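Local atomic coordinates of mannan endo-1,6-alpha-mannosidase (Chaetomium thermophilum, PDB entry 6RY0), a protein that probably cleaves or transfers alpha-1,6-linked mannosides as a family 76 glycosidase, a role connected with moving GPI-anchored glycoproteins into the fungal cell wall. Residues R296-D301 / F305-E310; Y326-M331 / P347-S352. One frame throughout, in Å; residues are numbered along the deposited sequence.

Two short-range closures in series show how consecutive pieces of a helical glycosidase fold are tied together. Going from the N terminus, helix 281-298 runs into the hairpin of strands 299-300 and 303-304, and interaction 1 closes the loop between 296-301 and 305-310. The chain then passes through a loop to helix 323-337, turns, and comes back as helix 342-358; interaction 2 closes that helical hairpin. The two loops neither nest nor cross, but they touch: Phe299, on the strand of interaction 1, packs against Met331, Leu349 and Ser352 of interaction 2, with Phe299 CZ 4.0 Å from Leu349 CD2. The hairpin is thereby joined to the helix pair.

Interaction 1: residues R296-D301 / F305-E310; sequences RDFFKD and FEIPCE
The two-stranded hairpin of 299-300 and 303-304 follows directly on helix 281-298, and where it opens Phe298 and Lys300 meet Phe305 and Ile307, a worked example of side chains extending a contact beyond the paired strands. The backbone adds one weak hydrogen bond, Phe305 N to Phe298 O at 2.8 Å, bent to 124° at the hydrogen. Phe298 offers its ring edge to Phe305 O, which lies in the ring plane 3.5 Å from Phe298 CD1. Ile307 CD1 comes up obliquely to Phe298 CE1 at 3.7 Å. With its CG1 lodged between backbone N and carbonyl carbon (chi1 58°), Ile307 reaches Phe298 through that branch, and its CG2 sits against both Lys300 CE, 3.5 Å away, and Asp297 O.

The Lys300 chain crosses Phe305, setting CD over one ring face in a CH-pi contact 4.2 Å from the centroid; Glu310 CB takes the opposite face, so aliphatic carbon lies over both, offset toward the rim. Asp297 lays CB over a face of Phe298 and close to Ile307 CD1, while Arg296 grips its carboxylate side-on, NE to OD1 at 2.9 Å and NH2 to OD2, the carboxylate tilted so that NE meets OD1 from 46° above its plane. Replacing Asp297 with an alanine would probably leave Arg296 without its carboxylate mate, held chiefly through Thr239 O. Glu306 N also bonds to Glu310 OE1. Aliphatic carbons, one Phe305 face, the Phe298 edge and a weak backbone bond thus join the segments, while Arg296 pairs with Asp297, Glu306 with Ser261 and Glu310 with Lys324.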
ATOM      1  N   ARG A 296      12.007  -2.670  15.901  1.00  7.55           N
ATOM      2  CA  ARG A 296      12.256  -1.857  17.079  1.00  8.16           C
ATOM      3  C   ARG A 296      11.149  -0.848  17.339  1.00  8.32           C
ATOM      4  O   ARG A 296      10.756  -0.607  18.481  1.00  9.64           O
ATOM      5  CB  ARG A 296      13.599  -1.141  16.859  1.00  8.24           C
ATOM      6  CG  ARG A 296      14.008  -0.152  17.927  1.00  8.69           C
ATOM      7  CD  ARG A 296      15.179   0.697  17.471  1.00  9.09           C
ATOM      8  NE  ARG A 296      14.745   1.573  16.379  1.00  8.62           N
ATOM      9  CZ  ARG A 296      15.440   1.911  15.299  1.00  8.38           C
ATOM     10  NH1 ARG A 296      16.687   1.481  15.122  1.00  9.19           N
ATOM     11  NH2 ARG A 296      14.881   2.679  14.379  1.00  8.11           N
ATOM     12  N   ASP A 297      10.692  -0.210  16.272  1.00  7.82           N
ATOM     13  CA  ASP A 297       9.823   0.944  16.418  1.00  8.31           C
ATOM     14  C   ASP A 297       8.335   0.636  16.420  1.00  7.95           C
ATOM     15  O   ASP A 297       7.579   1.290  17.158  1.00  9.33           O
ATOM     16  CB  ASP A 297      10.109   1.954  15.294  1.00  8.41           C
ATOM     17  CG  ASP A 297      11.506   2.552  15.360  1.00  8.86           C
ATOM     18  OD1 ASP A 297      12.077   2.591  16.483  1.00  9.94           O
ATOM     19  OD2 ASP A 297      12.001   3.019  14.311  1.00  8.92           O
ATOM     20  N   PHE A 298       7.904  -0.302  15.586  1.00  7.45           N
ATOM     21  CA  PHE A 298       6.467  -0.492  15.368  1.00  7.96           C
ATOM     22  C   PHE A 298       5.892  -1.722  16.016  1.00  8.74           C
ATOM     23  O   PHE A 298       4.681  -1.839  16.088  1.00 12.18           O
ATOM     24  CB  PHE A 298       6.132  -0.515  13.867  1.00  7.69           C
ATOM     25  CG  PHE A 298       6.385   0.811  13.218  1.00  7.43           C
ATOM     26  CD1 PHE A 298       5.551   1.876  13.473  1.00  7.90           C
ATOM     27  CD2 PHE A 298       7.483   0.997  12.403  1.00  8.53           C
ATOM     28  CE1 PHE A 298       5.802   3.114  12.909  1.00  8.51           C
ATOM     29  CE2 PHE A 298       7.742   2.213  11.843  1.00  8.42           C
ATOM     30  CZ  PHE A 298       6.906   3.283  12.115  1.00  8.37           C
ATOM     31  N   PHE A 299       6.709  -2.651  16.486  1.00  8.10           N
ATOM     32  CA  PHE A 299       6.188  -3.857  17.111  1.00  8.78           C
ATOM     33  C   PHE A 299       6.413  -3.756  18.596  1.00 10.11           C
ATOM     34  O   PHE A 299       7.526  -3.584  19.078  1.00 11.46           O
ATOM     35  CB  PHE A 299       6.813  -5.106  16.486  1.00  9.28           C
ATOM     36  CG  PHE A 299       6.253  -5.381  15.121  1.00  9.26           C
ATOM     37  CD1 PHE A 299       6.746  -4.742  13.999  1.00  8.68           C
ATOM     38  CD2 PHE A 299       5.184  -6.242  14.951  1.00 10.59           C
ATOM     39  CE1 PHE A 299       6.208  -4.983  12.736  1.00 10.35           C
ATOM     40  CE2 PHE A 299       4.644  -6.477  13.706  1.00 11.73           C
ATOM     41  CZ  PHE A 299       5.139  -5.852  12.599  1.00 11.75           C
ATOM     42  N   LYS A 300       5.318  -3.816  19.349  1.00 11.25           N
ATOM     43  CA  LYS A 300       5.324  -3.668  20.796  1.00 13.12           C
ATOM     44  C   LYS A 300       4.812  -4.962  21.383  1.00 15.77           C
ATOM     45  O   LYS A 300       3.669  -5.348  21.171  1.00 16.94           O
ATOM     46  CB  LYS A 300       4.438  -2.501  21.174  1.00 14.97           C
ATOM     47  CG  LYS A 300       5.114  -1.235  20.682  1.00 17.53           C
ATOM     48  CD  LYS A 300       4.602   0.047  21.215  1.00 19.11           C
ATOM     49  CE  LYS A 300       5.256   1.215  20.567  1.00 19.26           C
ATOM     50  NZ  LYS A 300       6.697   1.326  20.949  1.00 19.50           N
ATOM     51  N   ASP A 301       5.690  -5.667  22.089  0.71 17.30           N
ATOM     52  CA  ASP A 301       5.358  -6.999  22.557  0.71 19.16           C
ATOM     53  C   ASP A 301       4.751  -7.845  21.436  0.71 18.27           C
ATOM     54  O   ASP A 301       3.762  -8.545  21.653  0.71 19.17           O
ATOM     55  CB  ASP A 301       4.407  -6.942  23.781  0.71 21.72           C
ATOM     56  CG  ASP A 301       4.895  -5.961  24.916  0.71 23.38           C
ATOM     57  OD1 ASP A 301       6.100  -5.939  25.221  0.71 24.16           O
ATOM     58  OD2 ASP A 301       4.087  -5.221  25.542  0.71 23.63           O
ATOM     59  N   PHE A 305       1.904  -1.367  15.973  1.00  8.12           N
ATOM     60  CA  PHE A 305       1.396  -0.248  16.740  1.00  8.59           C
ATOM     61  C   PHE A 305       1.681   1.029  15.954  1.00  8.19           C
ATOM     62  O   PHE A 305       2.846   1.288  15.595  1.00  8.88           O
ATOM     63  CB  PHE A 305       2.063  -0.227  18.121  1.00  9.54           C
ATOM     64  CG  PHE A 305       1.466   0.735  19.071  1.00 11.41           C
ATOM     65  CD1 PHE A 305       1.875   2.025  19.114  1.00 12.43           C
ATOM     66  CD2 PHE A 305       0.463   0.327  19.944  1.00 14.06           C
ATOM     67  CE1 PHE A 305       1.296   2.905  20.049  1.00 13.72           C
ATOM     68  CE2 PHE A 305      -0.079   1.171  20.869  1.00 15.36           C
ATOM     69  CZ  PHE A 305       0.311   2.448  20.903  1.00 14.89           C
ATOM     70  N   GLU A 306       0.661   1.837  15.731  1.00  8.25           N
ATOM     71  CA  GLU A 306       0.808   3.040  14.904  1.00  8.10           C
ATOM     72  C   GLU A 306       1.305   4.191  15.771  1.00  8.63           C
ATOM     73  O   GLU A 306       0.518   4.991  16.289  1.00  9.04           O
ATOM     74  CB  GLU A 306      -0.494   3.369  14.177  1.00  7.88           C
ATOM     75  CG  GLU A 306      -0.293   4.316  13.013  1.00  7.89           C
ATOM     76  CD  GLU A 306       0.698   3.756  12.005  1.00  7.63           C
ATOM     77  OE1 GLU A 306       0.444   2.615  11.549  1.00  8.00           O
ATOM     78  OE2 GLU A 306       1.705   4.420  11.715  1.00  8.60           O
ATOM     79  N   ILE A 307       2.629   4.252  15.956  1.00  8.81           N
ATOM     80  CA  ILE A 307       3.211   5.104  16.997  1.00 10.09           C
ATOM     81  C   ILE A 307       2.754   6.572  16.964  1.00  9.71           C
ATOM     82  O   ILE A 307       2.645   7.119  18.042  1.00 11.00           O
ATOM     83  CB  ILE A 307       4.716   4.856  17.297  1.00 12.73           C
ATOM     84  CG1 ILE A 307       5.495   5.060  16.042  1.00 14.12           C
ATOM     85  CG2 ILE A 307       4.981   3.462  17.892  1.00 12.55           C
ATOM     86  CD1 ILE A 307       6.967   4.614  16.082  1.00 14.04           C
ATOM     87  N   PRO A 308       2.512   7.221  15.802  1.00 10.10           N
ATOM     88  CA  PRO A 308       2.142   8.634  15.912  1.00 11.33           C
ATOM     89  C   PRO A 308       0.766   8.906  16.462  1.00 11.98           C
ATOM     90  O   PRO A 308       0.512  10.056  16.810  1.00 14.77           O
ATOM     91  CB  PRO A 308       2.238   9.146  14.469  1.00 12.44           C
ATOM     92  CG  PRO A 308       3.165   8.161  13.786  1.00 12.07           C
ATOM     93  CD  PRO A 308       2.763   6.851  14.396  1.00 11.01           C
ATOM     94  N   CYS A 309      -0.121   7.922  16.512  1.00 11.69           N
ATOM     95  CA  CYS A 309      -1.505   8.193  16.891  1.00 12.00           C
ATOM     96  C   CYS A 309      -2.151   7.198  17.813  1.00 11.63           C
ATOM     97  O   CYS A 309      -3.090   7.570  18.490  1.00 12.51           O
ATOM     98  CB  CYS A 309      -2.359   8.424  15.638  1.00 13.26           C
ATOM     99  SG  CYS A 309      -2.577   6.978  14.572  1.00 13.24           S
ATOM    100  N   GLU A 310      -1.700   5.956  17.874  1.00 10.61           N
ATOM    101  CA  GLU A 310      -2.449   4.904  18.551  1.00 10.28           C
ATOM    102  C   GLU A 310      -2.377   4.985  20.077  1.00 12.17           C
ATOM    103  O   GLU A 310      -3.145   4.324  20.760  1.00 14.08           O
ATOM    104  CB  GLU A 310      -1.966   3.542  18.043  1.00  9.22           C
ATOM    105  CG  GLU A 310      -2.774   2.374  18.547  1.00  9.27           C
ATOM    106  CD  GLU A 310      -2.462   1.037  17.884  1.00  8.94           C
ATOM    107  OE1 GLU A 310      -1.863   0.989  16.789  1.00  8.58           O
ATOM    108  OE2 GLU A 310      -2.875   0.010  18.473  1.00  9.78           O
TER

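Interaction 2: residues Y326-M331 / P347-S352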
ATOM      1  N   TYR A 326      -1.239  -2.839   5.599  1.00  6.90           N
ATOM      2  CA  TYR A 326      -0.164  -2.816   4.595  0.67  6.65           C
ATOM      3  C   TYR A 326       1.125  -3.370   5.178  1.00  6.44           C
ATOM      4  O   TYR A 326       1.842  -4.125   4.515  1.00  6.69           O
ATOM      5  CB  TYR A 326       0.119  -1.403   4.071  0.67  6.23           C
ATOM      6  CG  TYR A 326      -1.115  -0.620   3.733  0.67  6.43           C
ATOM      7  CD1 TYR A 326      -2.264  -1.224   3.249  0.67  6.69           C
ATOM      8  CD2 TYR A 326      -1.142   0.743   3.908  0.67  6.41           C
ATOM      9  CE1 TYR A 326      -3.407  -0.497   2.980  0.67  6.88           C
ATOM     10  CE2 TYR A 326      -2.275   1.497   3.621  0.67  7.07           C
ATOM     11  CZ  TYR A 326      -3.400   0.869   3.168  0.67  7.22           C
ATOM     12  OH  TYR A 326      -4.575   1.560   2.925  0.67  7.95           O
ATOM     13  N   VAL A 327       1.437  -3.017   6.423  1.00  6.33           N
ATOM     14  CA  VAL A 327       2.643  -3.525   7.077  1.00  6.83           C
ATOM     15  C   VAL A 327       2.645  -5.051   7.026  1.00  6.23           C
ATOM     16  O   VAL A 327       3.626  -5.681   6.641  1.00  6.42           O
ATOM     17  CB  VAL A 327       2.762  -2.987   8.511  1.00  7.64           C
ATOM     18  CG1 VAL A 327       3.911  -3.657   9.219  1.00  8.23           C
ATOM     19  CG2 VAL A 327       2.904  -1.486   8.519  1.00  8.29           C
ATOM     20  N   HIS A 328       1.528  -5.659   7.438  1.00  6.32           N
ATOM     21  CA  HIS A 328       1.458  -7.113   7.414  1.00  6.52           C
ATOM     22  C   HIS A 328       1.626  -7.688   6.017  1.00  6.40           C
ATOM     23  O   HIS A 328       2.414  -8.600   5.808  1.00  7.04           O
ATOM     24  CB  HIS A 328       0.103  -7.586   8.007  1.00  6.67           C
ATOM     25  CG  HIS A 328       0.131  -7.750   9.498  1.00  6.59           C
ATOM     26  ND1 HIS A 328       0.254  -8.987  10.071  1.00  6.87           N
ATOM     27  CD2 HIS A 328       0.056  -6.869  10.544  1.00  7.43           C
ATOM     28  CE1 HIS A 328       0.260  -8.842  11.397  1.00  7.20           C
ATOM     29  NE2 HIS A 328       0.137  -7.572  11.723  1.00  8.06           N
ATOM     30  N   ARG A 329       0.855  -7.187   5.060  1.00  6.12           N
ATOM     31  CA  ARG A 329       0.886  -7.783   3.713  1.00  6.65           C
ATOM     32  C   ARG A 329       2.247  -7.612   3.066  1.00  6.38           C
ATOM     33  O   ARG A 329       2.746  -8.530   2.402  1.00  7.00           O
ATOM     34  CB  ARG A 329      -0.215  -7.163   2.816  1.00  9.40           C
ATOM     35  CG  ARG A 329      -1.581  -7.674   3.083  1.00  9.24           C
ATOM     36  CD  ARG A 329      -2.685  -6.780   2.434  1.00 11.25           C
ATOM     37  NE  ARG A 329      -2.408  -6.577   1.066  1.00 11.84           N
ATOM     38  CZ  ARG A 329      -2.390  -5.402   0.453  1.00 11.42           C
ATOM     39  NH1 ARG A 329      -2.723  -4.251   1.033  1.00 12.33           N
ATOM     40  NH2 ARG A 329      -1.998  -5.368  -0.838  1.00 13.43           N
ATOM     41  N   TRP A 330       2.826  -6.428   3.209  1.00  6.21           N
ATOM     42  CA  TRP A 330       4.107  -6.127   2.581  1.00  6.25           C
ATOM     43  C   TRP A 330       5.235  -6.901   3.254  1.00  6.35           C
ATOM     44  O   TRP A 330       6.099  -7.468   2.571  1.00  6.82           O
ATOM     45  CB  TRP A 330       4.384  -4.639   2.611  1.00  6.44           C
ATOM     46  CG  TRP A 330       3.470  -3.817   1.770  1.00  7.05           C
ATOM     47  CD1 TRP A 330       2.684  -4.223   0.749  1.00  8.81           C
ATOM     48  CD2 TRP A 330       3.246  -2.412   1.924  1.00  7.06           C
ATOM     49  NE1 TRP A 330       1.960  -3.142   0.270  1.00  9.81           N
ATOM     50  CE2 TRP A 330       2.301  -2.023   0.981  1.00  8.44           C
ATOM     51  CE3 TRP A 330       3.749  -1.454   2.799  1.00  7.25           C
ATOM     52  CZ2 TRP A 330       1.871  -0.715   0.851  1.00  9.31           C
ATOM     53  CZ3 TRP A 330       3.296  -0.158   2.703  1.00  8.24           C
ATOM     54  CH2 TRP A 330       2.380   0.198   1.717  1.00  8.85           C
ATOM     55  N   MET A 331       5.247  -6.945   4.584  1.00  6.18           N
ATOM     56  CA  MET A 331       6.285  -7.714   5.281  1.00  6.37           C
ATOM     57  C   MET A 331       6.198  -9.202   4.959  1.00  6.34           C
ATOM     58  O   MET A 331       7.214  -9.877   4.838  1.00  6.92           O
ATOM     59  CB  MET A 331       6.260  -7.470   6.779  1.00  6.79           C
ATOM     60  CG  MET A 331       6.725  -6.059   7.155  1.00  7.20           C
ATOM     61  SD  MET A 331       6.745  -5.719   8.925  1.00  7.84           S
ATOM     62  CE  MET A 331       8.186  -6.642   9.423  1.00 11.18           C
ATOM     63  N   PRO A 347       7.259 -14.833  12.756  1.00  9.11           N
ATOM     64  CA  PRO A 347       6.761 -15.000  14.137  1.00 10.36           C
ATOM     65  C   PRO A 347       6.131 -13.741  14.696  1.00  9.79           C
ATOM     66  O   PRO A 347       5.199 -13.813  15.510  1.00 10.34           O
ATOM     67  CB  PRO A 347       8.019 -15.413  14.908  1.00 11.77           C
ATOM     68  CG  PRO A 347       8.891 -16.027  13.871  1.00 12.52           C
ATOM     69  CD  PRO A 347       8.675 -15.199  12.638  1.00 10.25           C
ATOM     70  N   VAL A 348       6.631 -12.564  14.298  1.00  9.45           N
ATOM     71  CA  VAL A 348       6.114 -11.306  14.781  0.51  9.87           C
ATOM     72  C   VAL A 348       4.774 -10.965  14.091  1.00  8.57           C
ATOM     73  O   VAL A 348       3.834 -10.473  14.713  1.00  9.28           O
ATOM     74  CB  VAL A 348       7.217 -10.247  14.545  0.51 10.85           C
ATOM     75  CG1 VAL A 348       6.771  -8.908  14.992  0.51 11.20           C
ATOM     76  CG2 VAL A 348       8.543 -10.676  15.233  0.51 11.86           C
ATOM     77  N   LEU A 349       4.668 -11.251  12.793  1.00  8.14           N
ATOM     78  CA  LEU A 349       3.370 -11.095  12.150  1.00  7.67           C
ATOM     79  C   LEU A 349       2.345 -12.020  12.802  1.00  8.01           C
ATOM     80  O   LEU A 349       1.167 -11.659  12.913  1.00  8.17           O
ATOM     81  CB  LEU A 349       3.435 -11.307  10.649  1.00  7.69           C
ATOM     82  CG  LEU A 349       4.335 -10.335   9.886  1.00  7.58           C
ATOM     83  CD1 LEU A 349       4.211 -10.595   8.400  1.00  7.91           C
ATOM     84  CD2 LEU A 349       4.043  -8.876  10.237  1.00  8.38           C
ATOM     85  N   ARG A 350       2.763 -13.207  13.204  1.00  8.31           N
ATOM     86  CA  ARG A 350       1.823 -14.104  13.859  1.00  8.80           C
ATOM     87  C   ARG A 350       1.314 -13.526  15.179  1.00  8.74           C
ATOM     88  O   ARG A 350       0.097 -13.551  15.427  1.00  9.30           O
ATOM     89  CB  ARG A 350       2.476 -15.471  14.078  1.00 10.03           C
ATOM     90  CG  ARG A 350       1.723 -16.406  14.971  1.00 11.92           C
ATOM     91  CD  ARG A 350       0.504 -16.923  14.282  1.00 13.71           C
ATOM     92  NE  ARG A 350      -0.373 -17.566  15.263  1.00 14.57           N
ATOM     93  CZ  ARG A 350      -1.409 -18.305  14.937  1.00 14.78           C
ATOM     94  NH1 ARG A 350      -1.643 -18.567  13.644  1.00 15.24           N
ATOM     95  NH2 ARG A 350      -2.195 -18.765  15.895  1.00 15.95           N
ATOM     96  N   THR A 351       2.196 -13.048  16.058  1.00  8.70           N
ATOM     97  CA  THR A 351       1.711 -12.486  17.300  1.00  9.20           C
ATOM     98  C   THR A 351       0.855 -11.238  17.058  1.00  8.34           C
ATOM     99  O   THR A 351      -0.106 -10.969  17.781  1.00  8.99           O
ATOM    100  CB  THR A 351       2.837 -12.197  18.307  1.00 10.52           C
ATOM    101  OG1 THR A 351       3.888 -11.472  17.658  1.00 10.14           O
ATOM    102  CG2 THR A 351       3.408 -13.504  18.833  1.00 11.73           C
ATOM    103  N   SER A 352       1.184 -10.461  16.027  1.00  7.92           N
ATOM    104  CA  SER A 352       0.426  -9.258  15.732  1.00  7.79           C
ATOM    105  C   SER A 352      -0.972  -9.643  15.239  1.00  7.36           C
ATOM    106  O   SER A 352      -1.968  -9.036  15.665  1.00  8.20           O
ATOM    107  CB  SER A 352       1.209  -8.407  14.735  1.00  7.91           C
ATOM    108  OG  SER A 352       0.591  -7.182  14.478  1.00  8.12           O
TER
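His328 sets one ring face against Leu349 and its NE2 edge against Ser352 where helices 323-337 and 342-358 run roughly antiparallel, their local axes 10.8 Å apart. Over the face lies Leu349 CD2, a CH-pi contact 4.0 Å from the ring centroid. At the edge, nearly in the ring plane, His328 NE2 and Ser352 OG share a 2.8 Å hydrogen bond in which either could be the donor. Leu349 O lies in that plane too, 3.3 Å from His328 CE1.

The torsions explain the fit. At His328, chi1 of -87° carries the ring toward the other helix although its CB does not point there. Ser352 turns OG anti to its backbone N (chi1 -175°), which aims the hydroxyl at the histidine. Leu349 has CG anti to its carbonyl carbon (chi1 -61°), and its two methyls part company: CD2 lies over the ND1 side of the ring, whereas CD1 comes within 4.1 Å of Met331 CB and also lies close to His328 O. Ala398 of helix 389-401 touches His328 as well. The edge bond and the Leu349 contact together probably restrict rotation of this buried ring, and Ser352 OG, also bonded to Val304 N, links the helix pair to strand 303-304.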